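Local coordinates for protein DNA alpha-glucosyltransferase (Enterobacteria phage T4, PDB 1XV5) that belongs to the GT-B clan of glycosyltransferases and holds uridine-5'-diphosphate in this model, at residues K64-A69 against Y97-D102; I4-A9 against L22-W27. One frame throughout, in Å; residues are numbered along the deposited sequence.

Interaction 1 of 2, residues K64-A69 against Y97-D102; sequences KEYDKA and YKKLLD
Tyr66 and Lys99 meet because each sends CG away from its backbone N and into the space between helices 66-73 and 91-103 (chi1 172° for Tyr66). Lys99 then bends at chi3 (-61°), which turns the end of its chain so that NZ stands above one face of the phenol. The ammonium lies 4.3 Å from the centroid of the Tyr66 ring and 5° off the ring normal, so this is a cation-pi contact made almost exactly over the ring centre. The two side chains cross at about a right angle, with Lys99 CB 3.7 Å from Tyr66 CE2.

The ring edge serves Leu100. Its backbone N lies in the ring plane, 3.8 Å from Tyr66 CE2, and its CG is 4.0 Å from the same carbon. Deeper in, Leu100 reaches Ala69: CD1 is 3.9 Å from Ala69 CB, while CD2 is 3.9 Å from the carbonyl carbon of Ala69. This buried end rests on Val60 of strand 58-60, touched by Ala69, and on Leu62, touched by Leu100.

The contact is thus graded, with apolar packing toward the sheet and a lysine on an aromatic face at the exposed margin. Asp67 OD1, in the ring plane, is 6.8 Å from Lys99 NZ, and would at most help the ammonium weakly through space. The geometry is consistent with a modest electrostatic attraction between ammonium and ring face, added to the apolar packing, though the Lys99 chain is modelled too close to the ring for its strength to be judged.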
ATOM      1  N   LYS A  64     -21.383  -8.624  17.638  1.00 33.34           N
ATOM      2  CA  LYS A  64     -22.384  -9.663  17.863  1.00 33.74           C
ATOM      3  C   LYS A  64     -21.884 -11.102  17.808  1.00 33.46           C
ATOM      4  O   LYS A  64     -22.632 -12.032  18.113  1.00 32.84           O
ATOM      5  CB  LYS A  64     -23.521  -9.490  16.858  1.00 36.34           C
ATOM      6  CG  LYS A  64     -24.108  -8.091  16.845  1.00 38.78           C
ATOM      7  CD  LYS A  64     -25.220  -7.973  15.827  1.00 41.93           C
ATOM      8  CE  LYS A  64     -25.836  -6.586  15.835  1.00 43.38           C
ATOM      9  NZ  LYS A  64     -26.959  -6.480  14.864  1.00 45.19           N
ATOM     10  N   GLU A  65     -20.627 -11.289  17.422  1.00 31.62           N
ATOM     11  CA  GLU A  65     -20.066 -12.631  17.331  1.00 31.46           C
ATOM     12  C   GLU A  65     -18.754 -12.755  18.094  1.00 31.25           C
ATOM     13  O   GLU A  65     -17.783 -13.319  17.589  1.00 30.51           O
ATOM     14  CB  GLU A  65     -19.857 -13.008  15.863  1.00 32.93           C
ATOM     15  CG  GLU A  65     -21.149 -13.302  15.115  1.00 34.26           C
ATOM     16  CD  GLU A  65     -20.940 -13.488  13.622  1.00 36.96           C
ATOM     17  OE1 GLU A  65     -21.825 -14.081  12.967  1.00 38.44           O
ATOM     18  OE2 GLU A  65     -19.901 -13.032  13.098  1.00 36.17           O
ATOM     19  N   TYR A  66     -18.732 -12.232  19.316  1.00 31.21           N
ATOM     20  CA  TYR A  66     -17.531 -12.285  20.139  1.00 30.13           C
ATOM     21  C   TYR A  66     -16.986 -13.701  20.296  1.00 30.76           C
ATOM     22  O   TYR A  66     -15.784 -13.931  20.151  1.00 29.41           O
ATOM     23  CB  TYR A  66     -17.803 -11.684  21.523  1.00 30.07           C
ATOM     24  CG  TYR A  66     -16.653 -11.881  22.486  1.00 29.30           C
ATOM     25  CD1 TYR A  66     -16.630 -12.967  23.364  1.00 29.09           C
ATOM     26  CD2 TYR A  66     -15.556 -11.021  22.474  1.00 28.97           C
ATOM     27  CE1 TYR A  66     -15.540 -13.191  24.202  1.00 29.67           C
ATOM     28  CE2 TYR A  66     -14.462 -11.236  23.305  1.00 29.31           C
ATOM     29  CZ  TYR A  66     -14.460 -12.323  24.165  1.00 30.07           C
ATOM     30  OH  TYR A  66     -13.376 -12.539  24.982  1.00 29.07           O
ATOM     31  N   ASP A  67     -17.868 -14.646  20.601  1.00 31.32           N
ATOM     32  CA  ASP A  67     -17.461 -16.034  20.780  1.00 32.86           C
ATOM     33  C   ASP A  67     -16.751 -16.564  19.543  1.00 32.24           C
ATOM     34  O   ASP A  67     -15.696 -17.191  19.640  1.00 32.51           O
ATOM     35  CB  ASP A  67     -18.682 -16.902  21.090  1.00 36.10           C
ATOM     36  CG  ASP A  67     -19.209 -16.682  22.494  1.00 38.77           C
ATOM     37  OD1 ASP A  67     -19.376 -15.512  22.895  1.00 39.61           O
ATOM     38  OD2 ASP A  67     -19.464 -17.682  23.197  1.00 43.93           O
ATOM     39  N   LYS A  68     -17.339 -16.311  18.380  1.00 31.16           N
ATOM     40  CA  LYS A  68     -16.759 -16.758  17.123  1.00 31.63           C
ATOM     41  C   LYS A  68     -15.379 -16.127  16.951  1.00 30.75           C
ATOM     42  O   LYS A  68     -14.405 -16.813  16.637  1.00 30.65           O
ATOM     43  CB  LYS A  68     -17.673 -16.359  15.959  1.00 33.43           C
ATOM     44  CG  LYS A  68     -17.147 -16.723  14.579  1.00 37.07           C
ATOM     45  CD  LYS A  68     -18.107 -16.260  13.489  1.00 39.35           C
ATOM     46  CE  LYS A  68     -17.524 -16.469  12.101  1.00 40.90           C
ATOM     47  NZ  LYS A  68     -17.196 -17.896  11.833  1.00 42.91           N
ATOM     48  N   ALA A  69     -15.302 -14.818  17.174  1.00 29.70           N
ATOM     49  CA  ALA A  69     -14.049 -14.084  17.039  1.00 28.73           C
ATOM     50  C   ALA A  69     -12.963 -14.619  17.968  1.00 29.03           C
ATOM     51  O   ALA A  69     -11.824 -14.830  17.549  1.00 29.20           O
ATOM     52  CB  ALA A  69     -14.283 -12.605  17.308  1.00 28.38           C
ATOM     53  N   TYR A  97     -13.745  -5.831  20.990  1.00 24.48           N
ATOM     54  CA  TYR A  97     -12.397  -5.932  20.451  1.00 24.53           C
ATOM     55  C   TYR A  97     -11.413  -5.867  21.612  1.00 25.18           C
ATOM     56  O   TYR A  97     -10.452  -6.631  21.669  1.00 26.04           O
ATOM     57  CB  TYR A  97     -12.105  -4.803  19.458  1.00 24.25           C
ATOM     58  CG  TYR A  97     -10.654  -4.766  19.033  1.00 21.78           C
ATOM     59  CD1 TYR A  97      -9.792  -3.783  19.511  1.00 23.29           C
ATOM     60  CD2 TYR A  97     -10.126  -5.757  18.205  1.00 22.89           C
ATOM     61  CE1 TYR A  97      -8.436  -3.788  19.180  1.00 22.64           C
ATOM     62  CE2 TYR A  97      -8.770  -5.774  17.871  1.00 21.47           C
ATOM     63  CZ  TYR A  97      -7.933  -4.787  18.365  1.00 22.99           C
ATOM     64  OH  TYR A  97      -6.589  -4.809  18.064  1.00 24.01           O
ATOM     65  N   LYS A  98     -11.665  -4.956  22.546  1.00 26.42           N
ATOM     66  CA  LYS A  98     -10.799  -4.819  23.708  1.00 27.17           C
ATOM     67  C   LYS A  98     -10.866  -6.083  24.558  1.00 27.80           C
ATOM     68  O   LYS A  98      -9.860  -6.499  25.134  1.00 26.62           O
ATOM     69  CB  LYS A  98     -11.206  -3.604  24.546  1.00 29.12           C
ATOM     70  CG  LYS A  98     -10.969  -2.271  23.856  1.00 31.90           C
ATOM     71  CD  LYS A  98     -11.235  -1.105  24.796  1.00 35.20           C
ATOM     72  CE  LYS A  98     -10.947   0.226  24.118  1.00 37.38           C
ATOM     73  NZ  LYS A  98     -11.133   1.382  25.041  1.00 40.03           N
ATOM     74  N   LYS A  99     -12.047  -6.693  24.632  1.00 27.35           N
ATOM     75  CA  LYS A  99     -12.212  -7.917  25.409  1.00 28.28           C
ATOM     76  C   LYS A  99     -11.405  -9.029  24.752  1.00 28.45           C
ATOM     77  O   LYS A  99     -10.803  -9.865  25.432  1.00 27.25           O
ATOM     78  CB  LYS A  99     -13.686  -8.333  25.484  1.00 29.25           C
ATOM     79  CG  LYS A  99     -13.926  -9.454  26.487  1.00 32.43           C
ATOM     80  CD  LYS A  99     -15.280 -10.127  26.325  1.00 34.46           C
ATOM     81  CE  LYS A  99     -16.440  -9.183  26.523  1.00 35.46           C
ATOM     82  NZ  LYS A  99     -17.725  -9.920  26.338  1.00 37.03           N
ATOM     83  N   LEU A 100     -11.400  -9.038  23.423  1.00 27.52           N
ATOM     84  CA  LEU A 100     -10.647 -10.037  22.673  1.00 28.14           C
ATOM     85  C   LEU A 100      -9.175  -9.983  23.054  1.00 26.72           C
ATOM     86  O   LEU A 100      -8.557 -11.011  23.331  1.00 26.06           O
ATOM     87  CB  LEU A 100     -10.774  -9.793  21.168  1.00 29.72           C
ATOM     88  CG  LEU A 100     -11.883 -10.503  20.398  1.00 32.91           C
ATOM     89  CD1 LEU A 100     -11.820 -10.083  18.933  1.00 33.35           C
ATOM     90  CD2 LEU A 100     -11.712 -12.012  20.523  1.00 33.77           C
ATOM     91  N   LEU A 101      -8.618  -8.776  23.055  1.00 26.57           N
ATOM     92  CA  LEU A 101      -7.216  -8.575  23.397  1.00 27.14           C
ATOM     93  C   LEU A 101      -6.898  -9.128  24.782  1.00 27.92           C
ATOM     94  O   LEU A 101      -5.898  -9.818  24.968  1.00 27.22           O
ATOM     95  CB  LEU A 101      -6.869  -7.087  23.347  1.00 25.67           C
ATOM     96  CG  LEU A 101      -6.969  -6.403  21.981  1.00 25.40           C
ATOM     97  CD1 LEU A 101      -6.686  -4.924  22.140  1.00 24.37           C
ATOM     98  CD2 LEU A 101      -5.986  -7.032  21.005  1.00 25.12           C
ATOM     99  N   ASP A 102      -7.757  -8.820  25.749  1.00 29.04           N
ATOM    100  CA  ASP A 102      -7.569  -9.280  27.121  1.00 30.21           C
ATOM    101  C   ASP A 102      -7.698 -10.790  27.272  1.00 29.75           C
ATOM    102  O   ASP A 102      -7.100 -11.378  28.173  1.00 30.21           O
ATOM    103  CB  ASP A 102      -8.583  -8.607  28.053  1.00 33.82           C
ATOM    104  CG  ASP A 102      -8.239  -7.161  28.356  1.00 38.76           C
ATOM    105  OD1 ASP A 102      -9.046  -6.492  29.037  1.00 41.23           O
ATOM    106  OD2 ASP A 102      -7.163  -6.693  27.923  1.00 42.36           O
TER

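Interaction 2 of 2, residues I4-A9 against L22-W27; sequences ICIFMA and LEQRDW
Ile6 of strand 3-8 packs against Gln24 and Arg25 of helix 17-30 within the first beta-alpha-beta crossover of the N-terminal Rossmann-like domain, in which that helix joins strand 3-8 to its parallel neighbour 34-40. The isoleucine conformation decides the fit. With chi1 at -57°, CG1 stands beside the backbone N and CG2 lies anti to it; a chi2 of 174° then extends CD1 straight toward the helix backbone. The CD1 methyl consequently lies 3.6 Å from Arg25 N and 3.7 Å from Arg25 CA, close enough to show that it seats on the main chain as well as on side chains.

Gln24 closes one flank of this methyl. Its chi1 of -171° and extended chain lead it obliquely across Ile6, where Gln24 CG is 3.9 Å from Ile6 CD1, and its amide end comes near the CG2 branch of Ile6. The Gln24 side chain also touches Asn82 of strand 78-83. Ser21, Val35 and Leu37 also touch Ile6, so the buried methyl branches are packed from both the helix and strand 34-40.

Of its side chain, Arg25 gives the contact only the root. The extended remainder leads away from the strand and carries the guanidinium to a cation-pi contact with Phe56, with a long ion pair to Asp26 beside it. The side-chain atom left against the strand is Arg25 CB, 3.9 Å from Ile6 CD1.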
ATOM      1  N   ILE A   4      -1.031 -19.598  11.786  1.00 24.26           N
ATOM      2  CA  ILE A   4      -1.052 -18.142  11.793  1.00 22.89           C
ATOM      3  C   ILE A   4      -2.461 -17.599  11.580  1.00 21.98           C
ATOM      4  O   ILE A   4      -3.211 -18.112  10.752  1.00 22.80           O
ATOM      5  CB  ILE A   4      -0.156 -17.570  10.662  1.00 22.61           C
ATOM      6  CG1 ILE A   4       1.225 -18.231  10.688  1.00 22.50           C
ATOM      7  CG2 ILE A   4      -0.022 -16.060  10.821  1.00 20.47           C
ATOM      8  CD1 ILE A   4       2.011 -17.971  11.952  1.00 21.65           C
ATOM      9  N   CYS A   5      -2.824 -16.575  12.344  1.00 20.90           N
ATOM     10  CA  CYS A   5      -4.125 -15.939  12.179  1.00 21.61           C
ATOM     11  C   CYS A   5      -3.881 -14.474  11.858  1.00 21.41           C
ATOM     12  O   CYS A   5      -3.332 -13.738  12.676  1.00 21.61           O
ATOM     13  CB  CYS A   5      -4.980 -16.032  13.445  1.00 22.37           C
ATOM     14  SG  CYS A   5      -6.574 -15.151  13.275  1.00 23.77           S
ATOM     15  N   ILE A   6      -4.272 -14.066  10.656  1.00 20.47           N
ATOM     16  CA  ILE A   6      -4.114 -12.685  10.223  1.00 18.32           C
ATOM     17  C   ILE A   6      -5.457 -12.008  10.461  1.00 18.07           C
ATOM     18  O   ILE A   6      -6.471 -12.382   9.870  1.00 18.17           O
ATOM     19  CB  ILE A   6      -3.719 -12.627   8.738  1.00 18.00           C
ATOM     20  CG1 ILE A   6      -2.432 -13.431   8.532  1.00 18.62           C
ATOM     21  CG2 ILE A   6      -3.525 -11.176   8.304  1.00 18.63           C
ATOM     22  CD1 ILE A   6      -2.006 -13.570   7.084  1.00 16.70           C
ATOM     23  N   PHE A   7      -5.441 -11.003  11.328  1.00 18.25           N
ATOM     24  CA  PHE A   7      -6.646 -10.298  11.747  1.00 19.35           C
ATOM     25  C   PHE A   7      -6.705  -8.816  11.364  1.00 19.35           C
ATOM     26  O   PHE A   7      -5.829  -8.034  11.735  1.00 19.38           O
ATOM     27  CB  PHE A   7      -6.744 -10.447  13.272  1.00 20.21           C
ATOM     28  CG  PHE A   7      -8.030  -9.952  13.880  1.00 21.92           C
ATOM     29  CD1 PHE A   7      -8.064  -9.603  15.230  1.00 21.76           C
ATOM     30  CD2 PHE A   7      -9.206  -9.884  13.142  1.00 23.44           C
ATOM     31  CE1 PHE A   7      -9.249  -9.196  15.840  1.00 22.38           C
ATOM     32  CE2 PHE A   7     -10.399  -9.477  13.744  1.00 23.59           C
ATOM     33  CZ  PHE A   7     -10.419  -9.134  15.096  1.00 23.74           C
ATOM     34  N   MET A   8      -7.741  -8.443  10.615  1.00 20.66           N
ATOM     35  CA  MET A   8      -7.964  -7.050  10.227  1.00 20.07           C
ATOM     36  C   MET A   8      -9.202  -6.579  10.992  1.00 20.25           C
ATOM     37  O   MET A   8     -10.324  -6.659  10.487  1.00 20.07           O
ATOM     38  CB  MET A   8      -8.205  -6.924   8.720  1.00 21.26           C
ATOM     39  CG  MET A   8      -6.934  -6.927   7.882  1.00 22.12           C
ATOM     40  SD  MET A   8      -7.265  -6.766   6.106  1.00 24.42           S
ATOM     41  CE  MET A   8      -7.696  -8.441   5.721  1.00 21.52           C
ATOM     42  N   ALA A   9      -8.988  -6.095  12.214  1.00 20.77           N
ATOM     43  CA  ALA A   9     -10.079  -5.637  13.071  1.00 21.41           C
ATOM     44  C   ALA A   9     -10.778  -4.370  12.594  1.00 22.94           C
ATOM     45  O   ALA A   9     -11.825  -4.000  13.126  1.00 23.63           O
ATOM     46  CB  ALA A   9      -9.574  -5.447  14.498  1.00 21.62           C
ATOM     47  N   LEU A  22      -3.145 -10.191   2.360  1.00 15.71           N
ATOM     48  CA  LEU A  22      -3.261 -11.277   1.395  1.00 16.25           C
ATOM     49  C   LEU A  22      -1.888 -11.793   0.974  1.00 17.02           C
ATOM     50  O   LEU A  22      -1.689 -13.001   0.829  1.00 16.52           O
ATOM     51  CB  LEU A  22      -4.058 -10.811   0.173  1.00 16.65           C
ATOM     52  CG  LEU A  22      -5.504 -10.387   0.471  1.00 20.19           C
ATOM     53  CD1 LEU A  22      -6.192  -9.934  -0.809  1.00 19.78           C
ATOM     54  CD2 LEU A  22      -6.261 -11.552   1.093  1.00 20.78           C
ATOM     55  N   GLU A  23      -0.940 -10.880   0.783  1.00 15.12           N
ATOM     56  CA  GLU A  23       0.415 -11.264   0.399  1.00 14.77           C
ATOM     57  C   GLU A  23       1.072 -11.997   1.565  1.00 15.50           C
ATOM     58  O   GLU A  23       1.856 -12.925   1.367  1.00 15.79           O
ATOM     59  CB  GLU A  23       1.233 -10.021   0.027  1.00 16.32           C
ATOM     60  CG  GLU A  23       0.771  -9.360  -1.258  1.00 15.38           C
ATOM     61  CD  GLU A  23       1.151 -10.156  -2.495  1.00 16.42           C
ATOM     62  OE1 GLU A  23       0.534  -9.936  -3.557  1.00 15.75           O
ATOM     63  OE2 GLU A  23       2.074 -10.994  -2.414  1.00 16.73           O
ATOM     64  N   GLN A  24       0.744 -11.565   2.781  1.00 15.12           N
ATOM     65  CA  GLN A  24       1.273 -12.176   3.994  1.00 16.25           C
ATOM     66  C   GLN A  24       0.761 -13.611   4.077  1.00 16.64           C
ATOM     67  O   GLN A  24       1.521 -14.539   4.350  1.00 14.68           O
ATOM     68  CB  GLN A  24       0.810 -11.380   5.216  1.00 15.84           C
ATOM     69  CG  GLN A  24       1.458 -11.770   6.535  1.00 13.68           C
ATOM     70  CD  GLN A  24       1.206 -10.730   7.610  1.00 14.26           C
ATOM     71  OE1 GLN A  24       2.115 -10.344   8.347  1.00 16.40           O
ATOM     72  NE2 GLN A  24      -0.032 -10.269   7.702  1.00 12.20           N
ATOM     73  N   ARG A  25      -0.535 -13.787   3.840  1.00 15.34           N
ATOM     74  CA  ARG A  25      -1.126 -15.117   3.871  1.00 16.59           C
ATOM     75  C   ARG A  25      -0.424 -15.999   2.844  1.00 16.74           C
ATOM     76  O   ARG A  25      -0.021 -17.120   3.150  1.00 18.09           O
ATOM     77  CB  ARG A  25      -2.625 -15.038   3.559  1.00 17.13           C
ATOM     78  CG  ARG A  25      -3.280 -16.379   3.254  1.00 16.41           C
ATOM     79  CD  ARG A  25      -4.791 -16.227   3.105  1.00 19.41           C
ATOM     80  NE  ARG A  25      -5.444 -17.479   2.727  1.00 18.63           N
ATOM     81  CZ  ARG A  25      -5.452 -17.978   1.494  1.00 20.66           C
ATOM     82  NH1 ARG A  25      -6.069 -19.126   1.245  1.00 20.62           N
ATOM     83  NH2 ARG A  25      -4.858 -17.322   0.505  1.00 18.92           N
ATOM     84  N   ASP A  26      -0.261 -15.485   1.629  1.00 17.05           N
ATOM     85  CA  ASP A  26       0.389 -16.249   0.567  1.00 17.81           C
ATOM     86  C   ASP A  26       1.796 -16.700   0.942  1.00 17.58           C
ATOM     87  O   ASP A  26       2.182 -17.838   0.674  1.00 19.03           O
ATOM     88  CB  ASP A  26       0.465 -15.436  -0.733  1.00 17.56           C
ATOM     89  CG  ASP A  26      -0.883 -15.274  -1.410  1.00 21.32           C
ATOM     90  OD1 ASP A  26      -1.808 -16.064  -1.125  1.00 20.97           O
ATOM     91  OD2 ASP A  26      -1.013 -14.359  -2.250  1.00 21.41           O
ATOM     92  N   TRP A  27       2.570 -15.809   1.553  1.00 15.57           N
ATOM     93  CA  TRP A  27       3.933 -16.157   1.933  1.00 15.65           C
ATOM     94  C   TRP A  27       3.944 -17.272   2.978  1.00 16.98           C
ATOM     95  O   TRP A  27       4.685 -18.241   2.844  1.00 18.02           O
ATOM     96  CB  TRP A  27       4.678 -14.934   2.479  1.00 15.45           C
ATOM     97  CG  TRP A  27       6.117 -15.233   2.805  1.00 15.90           C
ATOM     98  CD1 TRP A  27       7.181 -15.201   1.945  1.00 17.22           C
ATOM     99  CD2 TRP A  27       6.633 -15.677   4.064  1.00 17.05           C
ATOM    100  NE1 TRP A  27       8.328 -15.602   2.594  1.00 15.71           N
ATOM    101  CE2 TRP A  27       8.018 -15.898   3.896  1.00 16.36           C
ATOM    102  CE3 TRP A  27       6.058 -15.912   5.321  1.00 17.30           C
ATOM    103  CZ2 TRP A  27       8.838 -16.344   4.937  1.00 17.59           C
ATOM    104  CZ3 TRP A  27       6.876 -16.357   6.358  1.00 17.21           C
ATOM    105  CH2 TRP A  27       8.250 -16.566   6.157  1.00 18.92           C
TER

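How the interactions relate
From the N terminus, interaction 2 comes first and closes a short loop: 12 residues lie between its segments, five of them the opening of helix 17-30. Interaction 1 opens later, spanning 27 residues that include strand 78-83, so the two contacts are in series and neither nest nor cross. They tie helices to opposite faces of one parallel sheet: Ile6 turns toward helix 17-30, whereas Phe7 and Ala9 meet helix 91-103, to which interaction 1 joins helix 66-73. Direct packing confirms the link, with Tyr97 CE2 3.5 Å from Ala9 CB and Leu100 CD1 4.1 Å from Phe7 CE1. Interactions 1 and 2 lie about 18 Å apart, centre to centre.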